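Local coordinates for protein minor fimbrium anchoring subunit Mfa2 (PDB 5NFI) that tethers the minor fimbriae to the bacterial outer membrane by interacting with the fimbrial subunit Mfa1 and regulates fimbrial length, at residues A[23-28]-A[46-51]; A[71-76]-A[111-116]; A[7-12]-A[54-59]. All coordinates share one frame; numbering follows the deposited sequence.

In the fold
The three contacts belong to the β-rich region formed by the first part of the chain, which is consistent with membership of the transthyretin clan. Contact 3, pairing strand 3-10 with strand 56-60, opens first and closes after contact 1 (23-28 with 46-51), which falls in the chain between those strands and continues the hairpin 28-33/39-45. Contact 2 comes later and joins strand 64-72 to strand 113-122. The centre of contact 1 is about 10 Å from each of the other two centres, which are themselves about 14 Å apart. The loop before strand 28-33 is held to the end of strand 64-72 through N73, and the loop after strand 39-45 to strand 3-10 through N8 and F9.

Contact 1 of 3, residues A[23-28]-A[46-51]; sequences AEVARL and EDVQLS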
loop_
_atom_site.group_PDB
_atom_site.type_symbol
_atom_site.label_atom_id
_atom_site.label_comp_id
_atom_site.label_asym_id
_atom_site.label_seq_id
_atom_site.Cartn_x
_atom_site.Cartn_y
_atom_site.Cartn_z
ATOM N N ALA A 23 9.979 10.276 -8.977
ATOM C CA ALA A 23 9.251 11.511 -9.237
ATOM C C ALA A 23 7.814 11.434 -8.726
ATOM O O ALA A 23 7.185 12.459 -8.482
ATOM C CB ALA A 23 9.258 11.817 -10.713
ATOM N N GLU A 24 7.311 10.206 -8.572
ATOM C CA GLU A 24 5.936 9.939 -8.168
ATOM C C GLU A 24 5.600 10.568 -6.837
ATOM O O GLU A 24 4.432 10.829 -6.555
ATOM C CB GLU A 24 5.682 8.427 -8.080
ATOM C CG GLU A 24 5.430 7.725 -9.405
ATOM C CD GLU A 24 6.672 7.628 -10.272
ATOM O OE1 GLU A 24 7.752 8.086 -9.842
ATOM O OE2 GLU A 24 6.567 7.068 -11.386
ATOM N N VAL A 25 6.620 10.794 -6.007
ATOM C CA VAL A 25 6.397 11.400 -4.696
ATOM C C VAL A 25 6.343 12.903 -4.812
ATOM O O VAL A 25 7.363 13.524 -5.049
ATOM C CB VAL A 25 7.482 10.998 -3.707
ATOM C CG1 VAL A 25 7.231 11.656 -2.363
ATOM C CG2 VAL A 25 7.511 9.469 -3.578
ATOM N N ALA A 26 5.152 13.485 -4.651
ATOM C CA ALA A 26 4.955 14.930 -4.874
ATOM C C ALA A 26 4.769 15.734 -3.599
ATOM O O ALA A 26 4.866 16.960 -3.619
ATOM C CB ALA A 26 3.770 15.177 -5.787
ATOM N N ARG A 27 4.495 15.062 -2.491
ATOM C CA ARG A 27 4.324 15.766 -1.239
ATOM C C ARG A 27 4.631 14.837 -0.082
ATOM O O ARG A 27 4.696 13.632 -0.260
ATOM C CB ARG A 27 2.911 16.330 -1.137
ATOM C CG ARG A 27 1.822 15.293 -1.017
ATOM C CD ARG A 27 0.441 15.934 -1.057
ATOM N NE ARG A 27 0.249 16.979 -0.055
ATOM C CZ ARG A 27 0.077 16.766 1.249
ATOM N NH1 ARG A 27 0.098 15.542 1.759
ATOM N NH2 ARG A 27 -0.093 17.797 2.058
ATOM N N LEU A 28 4.852 15.400 1.100
ATOM C CA LEU A 28 5.332 14.630 2.245
ATOM C C LEU A 28 4.640 15.048 3.537
ATOM O O LEU A 28 4.331 16.219 3.743
ATOM C CB LEU A 28 6.856 14.787 2.413
ATOM C CG LEU A 28 7.757 14.043 1.418
ATOM C CD1 LEU A 28 9.176 14.524 1.544
ATOM C CD2 LEU A 28 7.681 12.509 1.593
ATOM N N GLU A 46 4.966 20.440 0.457
ATOM C CA GLU A 46 4.435 20.378 -0.889
ATOM C C GLU A 46 5.588 20.505 -1.891
ATOM O O GLU A 46 6.720 20.745 -1.503
ATOM C CB GLU A 46 3.383 21.473 -1.098
ATOM C CG GLU A 46 2.396 21.605 0.046
ATOM C CD GLU A 46 1.394 20.461 0.113
ATOM O OE1 GLU A 46 1.211 19.759 -0.917
ATOM O OE2 GLU A 46 0.782 20.266 1.194
ATOM N N ASP A 47 5.288 20.306 -3.170
ATOM C CA ASP A 47 6.243 20.463 -4.263
ATOM C C ASP A 47 7.508 19.620 -4.107
ATOM O O ASP A 47 8.595 20.020 -4.524
ATOM C CB ASP A 47 6.591 21.938 -4.411
ATOM C CG ASP A 47 5.350 22.805 -4.541
ATOM O OD1 ASP A 47 4.359 22.323 -5.138
ATOM O OD2 ASP A 47 5.361 23.963 -4.049
ATOM N N VAL A 48 7.356 18.441 -3.523
ATOM C CA VAL A 48 8.481 17.546 -3.336
ATOM C C VAL A 48 9.015 17.017 -4.663
ATOM O O VAL A 48 8.269 16.543 -5.515
ATOM C CB VAL A 48 8.103 16.358 -2.426
ATOM C CG1 VAL A 48 9.200 15.304 -2.426
ATOM C CG2 VAL A 48 7.830 16.846 -1.019
ATOM N N GLN A 49 10.322 17.134 -4.828
ATOM C CA GLN A 49 11.051 16.436 -5.867
ATOM C C GLN A 49 12.194 15.709 -5.199
ATOM O O GLN A 49 13.215 16.307 -4.918
ATOM C CB GLN A 49 11.593 17.392 -6.916
ATOM C CG GLN A 49 10.661 17.729 -8.046
ATOM C CD GLN A 49 11.438 18.313 -9.212
ATOM O OE1 GLN A 49 12.519 18.872 -9.023
ATOM N NE2 GLN A 49 10.908 18.168 -10.422
ATOM N N LEU A 50 12.013 14.430 -4.912
ATOM C CA LEU A 50 13.068 13.638 -4.301
ATOM C C LEU A 50 14.336 13.724 -5.120
ATOM O O LEU A 50 14.285 13.768 -6.348
ATOM C CB LEU A 50 12.645 12.182 -4.175
ATOM C CG LEU A 50 11.370 11.988 -3.386
ATOM C CD1 LEU A 50 11.080 10.506 -3.242
ATOM C CD2 LEU A 50 11.511 12.672 -2.036
ATOM N N SER A 51 15.474 13.742 -4.439
ATOM C CA SER A 51 16.748 13.808 -5.127
ATOM C C SER A 51 17.865 13.251 -4.257
ATOM O O SER A 51 17.735 13.181 -3.038
ATOM C CB SER A 51 17.044 15.240 -5.534
ATOM O OG SER A 51 18.403 15.375 -5.863
#
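At the edge of the R27 guanidinium, near its plane, lies E46 OE2, and the planes of guanidinium and carboxylate are turned 44° apart. R27 uses its NE side: NE bonds to E46 OE1 at 3.1 Å and NH2 to E46 OE2 at 2.8 Å, both oxygens being approached from the syn side and somewhat out of the carboxylate plane. This two-pronged salt bridge closes an irregular continuation of the β-hairpin made by strands 28-33 and 39-45, just where the regular strand pairing ends beyond L28 and F45. The two side chains run alongside each other in the same direction. R27 starts with CG between its backbone N and carbonyl carbon (chi1 67°), and a bend at chi3 (-55°) turns the guanidinium toward the glutamate.

Next to this polar end, the backbones are joined by one hydrogen bond, from V48 N to A26 O, and the donor sits well above the carbonyl plane. The buried face of the contact is aliphatic. V48 points its two methyls at the opposite segment: CG2 lies 3.7 Å from both R27 CA and L28 CD1, while CG1 reaches toward the methyl CG1 of V25. W113 of strand 113-122 touches V25, and F9 of strand 3-10 touches L28 and L50, so the hairpin extension packs against neighbouring strands. At the far end, L50 meets V25 mainly through CD1, which stands 3.7 Å from both CB and CG2 of that valine.

Contact 2 of 3, residues A[71-76]-A[111-116]; sequences WGNIDD and TLWYAT
W71, N73 and L112 bury the most surface here, and each does so in a different way along the antiparallel junction of strands 64-72 and 113-122. W71 packs by ring contact. It forms a non-hydrogen-bonded pair with Y114, and both side chains rise from the same face of the sheet. CD1 of Y114 sits over the centre of one face of the indole, 3.5 Å from W71 CE2, while the planes of the tyrosine ring and the six-membered ring of W71 are inclined at 49°. Y114 has CG anti to its backbone N (chi1 178°), which carries its ring over the tryptophan. The indole NE1 bonds to the carbonyl of F172, which would restrain the rotation of the ring.

L112 comes to the edge of the indole, its CD2 4.3 Å from W71 CZ3, and its CD1 lies against the carbonyl oxygen of G72. Next in register, G72 and W113 form a hydrogen-bonded pair, G72 N to W113 O at 2.8 Å and W113 N to G72 O at 3.0 Å. The indole of W113 lies on the opposite face of the sheet from W71.

N73 leaves the strand with a left-handed backbone and turns its amide toward T111. Its ND2 bonds to T111 O at 3.2 Å, from above the carbonyl plane, and also to E24 O, while OD1 accepts A26 N. With both ends of this buried amide engaged, the pattern of partners is consistent with its modelled orientation and ties the strand end to the loop before strand 28-33.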
loop_
_atom_site.group_PDB
_atom_site.type_symbol
_atom_site.label_atom_id
_atom_site.label_comp_id
_atom_site.label_asym_id
_atom_site.label_seq_id
_atom_site.Cartn_x
_atom_site.Cartn_y
_atom_site.Cartn_z
ATOM N N TRP A 71 5.341 9.909 5.047
ATOM C CA TRP A 71 4.272 9.508 4.160
ATOM C C TRP A 71 4.278 10.338 2.905
ATOM O O TRP A 71 4.337 11.564 2.965
ATOM C CB TRP A 71 2.933 9.627 4.866
ATOM C CG TRP A 71 2.764 8.635 5.971
ATOM C CD1 TRP A 71 3.068 8.808 7.291
ATOM C CD2 TRP A 71 2.237 7.304 5.849
ATOM N NE1 TRP A 71 2.758 7.668 8.004
ATOM C CE2 TRP A 71 2.247 6.730 7.140
ATOM C CE3 TRP A 71 1.755 6.543 4.775
ATOM C CZ2 TRP A 71 1.787 5.439 7.385
ATOM C CZ3 TRP A 71 1.304 5.250 5.021
ATOM C CH2 TRP A 71 1.318 4.715 6.315
ATOM N N GLY A 72 4.221 9.658 1.767
ATOM C CA GLY A 72 4.279 10.313 0.483
ATOM C C GLY A 72 2.948 10.255 -0.210
ATOM O O GLY A 72 2.344 9.187 -0.313
ATOM N N ASN A 73 2.514 11.423 -0.673
ATOM C CA ASN A 73 1.264 11.609 -1.398
ATOM C C ASN A 73 0.015 11.311 -0.576
ATOM O O ASN A 73 -0.931 10.722 -1.075
ATOM C CB ASN A 73 1.257 10.759 -2.661
ATOM C CG ASN A 73 2.440 11.032 -3.536
ATOM O OD1 ASN A 73 2.989 12.143 -3.531
ATOM N ND2 ASN A 73 2.854 10.024 -4.301
ATOM N N ILE A 74 0.007 11.730 0.679
ATOM C CA ILE A 74 -1.231 11.771 1.429
ATOM C C ILE A 74 -2.184 12.772 0.770
ATOM O O ILE A 74 -1.837 13.920 0.521
ATOM C CB ILE A 74 -0.992 12.143 2.883
ATOM C CG1 ILE A 74 -0.456 10.929 3.643
ATOM C CG2 ILE A 74 -2.274 12.640 3.511
ATOM C CD1 ILE A 74 -0.227 11.201 5.104
ATOM N N ASP A 75 -3.394 12.306 0.501
ATOM C CA ASP A 75 -4.296 12.912 -0.465
ATOM C C ASP A 75 -5.624 13.179 0.223
ATOM O O ASP A 75 -5.794 12.822 1.384
ATOM C CB ASP A 75 -4.486 11.961 -1.662
ATOM C CG ASP A 75 -4.378 12.664 -2.996
ATOM O OD1 ASP A 75 -4.969 13.753 -3.157
ATOM O OD2 ASP A 75 -3.680 12.147 -3.892
ATOM N N ASP A 76 -6.573 13.774 -0.490
ATOM C CA ASP A 76 -7.925 13.900 0.042
ATOM C C ASP A 76 -8.767 12.633 -0.240
ATOM O O ASP A 76 -9.981 12.625 -0.014
ATOM C CB ASP A 76 -8.622 15.155 -0.510
ATOM C CG ASP A 76 -8.416 15.343 -2.003
ATOM O OD1 ASP A 76 -8.105 14.346 -2.699
ATOM O OD2 ASP A 76 -8.583 16.491 -2.486
ATOM N N THR A 111 -0.053 7.153 -6.176
ATOM C CA THR A 111 0.931 6.364 -5.453
ATOM C C THR A 111 0.880 6.755 -3.999
ATOM O O THR A 111 0.592 7.908 -3.681
ATOM C CB THR A 111 2.332 6.580 -5.995
ATOM O OG1 THR A 111 2.510 7.972 -6.311
ATOM C CG2 THR A 111 2.516 5.760 -7.256
ATOM N N LEU A 112 1.118 5.799 -3.114
ATOM C CA LEU A 112 1.191 6.113 -1.700
ATOM C C LEU A 112 2.453 5.518 -1.151
ATOM O O LEU A 112 2.753 4.351 -1.418
ATOM C CB LEU A 112 -0.013 5.571 -0.947
ATOM C CG LEU A 112 0.011 5.885 0.550
ATOM C CD1 LEU A 112 -0.382 7.326 0.771
ATOM C CD2 LEU A 112 -0.893 4.938 1.333
ATOM N N TRP A 113 3.196 6.298 -0.377
ATOM C CA TRP A 113 4.531 5.852 0.025
ATOM C C TRP A 113 4.793 5.941 1.519
ATOM O O TRP A 113 4.336 6.872 2.171
ATOM C CB TRP A 113 5.589 6.672 -0.695
ATOM C CG TRP A 113 5.495 6.634 -2.178
ATOM C CD1 TRP A 113 4.605 7.309 -2.965
ATOM C CD2 TRP A 113 6.352 5.911 -3.064
ATOM N NE1 TRP A 113 4.849 7.035 -4.286
ATOM C CE2 TRP A 113 5.919 6.182 -4.375
ATOM C CE3 TRP A 113 7.435 5.048 -2.876
ATOM C CZ2 TRP A 113 6.534 5.629 -5.489
ATOM C CZ3 TRP A 113 8.043 4.507 -3.974
ATOM C CH2 TRP A 113 7.592 4.795 -5.269
ATOM N N TYR A 114 5.552 4.988 2.055
ATOM C CA TYR A 114 5.948 5.062 3.452
ATOM C C TYR A 114 7.453 4.852 3.686
ATOM O O TYR A 114 8.098 4.072 3.008
ATOM C CB TYR A 114 5.170 4.054 4.294
ATOM C CG TYR A 114 5.631 4.115 5.726
ATOM C CD1 TYR A 114 5.340 5.229 6.523
ATOM C CD2 TYR A 114 6.413 3.113 6.265
ATOM C CE1 TYR A 114 5.793 5.319 7.826
ATOM C CE2 TYR A 114 6.868 3.194 7.562
ATOM C CZ TYR A 114 6.560 4.300 8.336
ATOM O OH TYR A 114 7.006 4.372 9.632
ATOM N N ALA A 115 8.011 5.560 4.656
ATOM C CA ALA A 115 9.375 5.270 5.074
ATOM C C ALA A 115 9.514 5.326 6.592
ATOM O O ALA A 115 8.862 6.138 7.260
ATOM C CB ALA A 115 10.350 6.238 4.422
ATOM N N THR A 116 10.352 4.451 7.136
ATOM C CA THR A 116 10.815 4.612 8.505
ATOM C C THR A 116 12.299 4.905 8.431
ATOM O O THR A 116 13.044 4.182 7.776
ATOM C CB THR A 116 10.575 3.370 9.379
ATOM O OG1 THR A 116 9.168 3.067 9.431
ATOM C CG2 THR A 116 11.087 3.612 10.787
#

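Contact 3 of 3, residues A[7-12]-A[54-59]; sequences VNFYSQ and KEWLIP
This is an antiparallel strand pairing in the β-structure formed by the first part of the chain: strand 56-60 lies along one side of strand 3-10, whose other side pairs in parallel with strand 133-151. V7 and W56 form the hydrogen-bonded pair, V7 N to W56 O and W56 N to V7 O, each at 2.9 Å. The strands diverge quickly, the angle between their directions being 129°, and beyond this pair a side chain takes over from the backbone. N8 CG swings opposite its backbone N (chi1 172°), extending the amide so that ND2 reaches K54 O at 2.8 Å; the same nitrogen also bonds to S51 O.

On the buried face, V7 CG2 rests against I58 CG1 at 3.8 Å, the two side chains slanting past each other. F9 brings its ring up to W56 obliquely, the planes inclined at 40°, with CD2 3.6 Å from W56 CE3, which lies at the edge of the phenyl ring. The V7 carbonyl oxygen, already bonded to W56 N, lies in the plane of the indole at its edge. L28 and V30 also touch F9, and F45 meets the W56 ring, so the aromatic pair faces hairpin 28-33/39-45.

Apolar contacts pack V7, F9, W56 and I58, while the buried N8 amide donates to two loop carbonyls, K54 O and S51 O, and so continues the link between the segments where the backbones part.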
loop_
_atom_site.group_PDB
_atom_site.type_symbol
_atom_site.label_atom_id
_atom_site.label_comp_id
_atom_site.label_asym_id
_atom_site.label_seq_id
_atom_site.Cartn_x
_atom_site.Cartn_y
_atom_site.Cartn_z
ATOM N N VAL A 7 16.593 15.121 6.662
ATOM C CA VAL A 7 16.245 13.805 6.148
ATOM C C VAL A 7 16.263 13.778 4.629
ATOM O O VAL A 7 15.694 14.644 3.964
ATOM C CB VAL A 7 14.858 13.345 6.630
ATOM C CG1 VAL A 7 14.545 11.977 6.071
ATOM C CG2 VAL A 7 14.807 13.302 8.142
ATOM N N ASN A 8 16.949 12.771 4.103
ATOM C CA ASN A 8 17.039 12.525 2.680
ATOM C C ASN A 8 16.138 11.361 2.281
ATOM O O ASN A 8 16.141 10.304 2.924
ATOM C CB ASN A 8 18.475 12.220 2.286
ATOM C CG ASN A 8 18.589 11.770 0.855
ATOM O OD1 ASN A 8 18.542 10.571 0.560
ATOM N ND2 ASN A 8 18.720 12.732 -0.054
ATOM N N PHE A 9 15.364 11.536 1.222
ATOM C CA PHE A 9 14.423 10.487 0.882
ATOM C C PHE A 9 14.818 9.821 -0.411
ATOM O O PHE A 9 15.050 10.494 -1.428
ATOM C CB PHE A 9 12.995 11.033 0.802
ATOM C CG PHE A 9 12.450 11.497 2.127
ATOM C CD1 PHE A 9 12.215 10.592 3.152
ATOM C CD2 PHE A 9 12.168 12.840 2.350
ATOM C CE1 PHE A 9 11.707 11.019 4.373
ATOM C CE2 PHE A 9 11.649 13.269 3.566
ATOM C CZ PHE A 9 11.416 12.357 4.576
ATOM N N TYR A 10 14.914 8.491 -0.337
ATOM C CA TYR A 10 15.231 7.643 -1.476
ATOM C C TYR A 10 14.235 6.483 -1.577
ATOM O O TYR A 10 13.330 6.352 -0.751
ATOM C CB TYR A 10 16.674 7.121 -1.370
ATOM C CG TYR A 10 16.973 6.148 -0.238
ATOM C CD1 TYR A 10 17.141 6.592 1.065
ATOM C CD2 TYR A 10 17.127 4.784 -0.488
ATOM C CE1 TYR A 10 17.447 5.709 2.097
ATOM C CE2 TYR A 10 17.424 3.885 0.539
ATOM C CZ TYR A 10 17.589 4.357 1.831
ATOM O OH TYR A 10 17.887 3.483 2.860
ATOM N N SER A 11 14.393 5.654 -2.602
ATOM C CA SER A 11 13.580 4.454 -2.717
ATOM C C SER A 11 14.422 3.321 -3.287
ATOM O O SER A 11 14.839 3.348 -4.448
ATOM C CB SER A 11 12.349 4.698 -3.583
ATOM O OG SER A 11 11.456 3.593 -3.526
ATOM N N GLN A 12 14.683 2.333 -2.446
ATOM C CA GLN A 12 15.459 1.185 -2.845
ATOM C C GLN A 12 14.755 -0.042 -2.325
ATOM O O GLN A 12 14.672 -0.281 -1.123
ATOM C CB GLN A 12 16.883 1.270 -2.319
ATOM C CG GLN A 12 17.762 0.165 -2.834
ATOM C CD GLN A 12 19.228 0.525 -2.769
ATOM O OE1 GLN A 12 19.633 1.438 -2.040
ATOM N NE2 GLN A 12 20.037 -0.186 -3.543
ATOM N N LYS A 54 19.030 16.024 -1.961
ATOM C CA LYS A 54 18.060 16.932 -1.368
ATOM C C LYS A 54 17.695 16.489 0.045
ATOM O O LYS A 54 17.542 15.294 0.316
ATOM C CB LYS A 54 16.797 17.047 -2.224
ATOM C CG LYS A 54 15.849 18.119 -1.704
ATOM C CD LYS A 54 14.934 18.689 -2.781
ATOM C CE LYS A 54 14.160 19.920 -2.257
ATOM N NZ LYS A 54 14.731 20.499 -0.996
ATOM N N GLU A 55 17.564 17.464 0.943
ATOM C CA GLU A 55 17.211 17.186 2.327
ATOM C C GLU A 55 16.043 18.036 2.799
ATOM O O GLU A 55 15.766 19.101 2.249
ATOM C CB GLU A 55 18.414 17.416 3.235
ATOM C CG GLU A 55 19.595 16.558 2.908
ATOM C CD GLU A 55 20.706 16.731 3.907
ATOM O OE1 GLU A 55 21.584 17.596 3.681
ATOM O OE2 GLU A 55 20.704 15.998 4.918
ATOM N N TRP A 56 15.358 17.551 3.826
ATOM C CA TRP A 56 14.246 18.277 4.433
ATOM C C TRP A 56 14.465 18.346 5.935
ATOM O O TRP A 56 14.695 17.317 6.570
ATOM C CB TRP A 56 12.902 17.597 4.115
ATOM C CG TRP A 56 12.384 17.894 2.736
ATOM C CD1 TRP A 56 11.571 18.925 2.372
ATOM C CD2 TRP A 56 12.654 17.157 1.539
ATOM N NE1 TRP A 56 11.316 18.879 1.021
ATOM C CE2 TRP A 56 11.968 17.804 0.487
ATOM C CE3 TRP A 56 13.408 16.015 1.254
ATOM C CZ2 TRP A 56 12.019 17.352 -0.822
ATOM C CZ3 TRP A 56 13.453 15.562 -0.048
ATOM C CH2 TRP A 56 12.764 16.230 -1.070
ATOM N N LEU A 57 14.406 19.548 6.503
ATOM C CA LEU A 57 14.603 19.719 7.938
ATOM C C LEU A 57 13.346 19.374 8.723
ATOM O O LEU A 57 12.265 19.869 8.431
ATOM C CB LEU A 57 15.037 21.148 8.259
ATOM C CG LEU A 57 15.301 21.465 9.740
ATOM C CD1 LEU A 57 16.381 20.557 10.347
ATOM C CD2 LEU A 57 15.673 22.920 9.912
ATOM N N ILE A 58 13.515 18.516 9.718
ATOM C CA ILE A 58 12.464 18.109 10.630
ATOM C C ILE A 58 12.794 18.727 11.980
ATOM O O ILE A 58 13.700 18.264 12.685
ATOM C CB ILE A 58 12.357 16.565 10.752
ATOM C CG1 ILE A 58 12.298 15.907 9.370
ATOM C CG2 ILE A 58 11.146 16.163 11.556
ATOM C CD1 ILE A 58 11.176 16.434 8.490
ATOM N N PRO A 59 12.103 19.822 12.317
ATOM C CA PRO A 59 12.273 20.507 13.598
ATOM C C PRO A 59 12.123 19.580 14.801
ATOM O O PRO A 59 11.186 18.774 14.842
ATOM C CB PRO A 59 11.156 21.545 13.570
ATOM C CG PRO A 59 11.035 21.885 12.144
ATOM C CD PRO A 59 11.279 20.615 11.391
#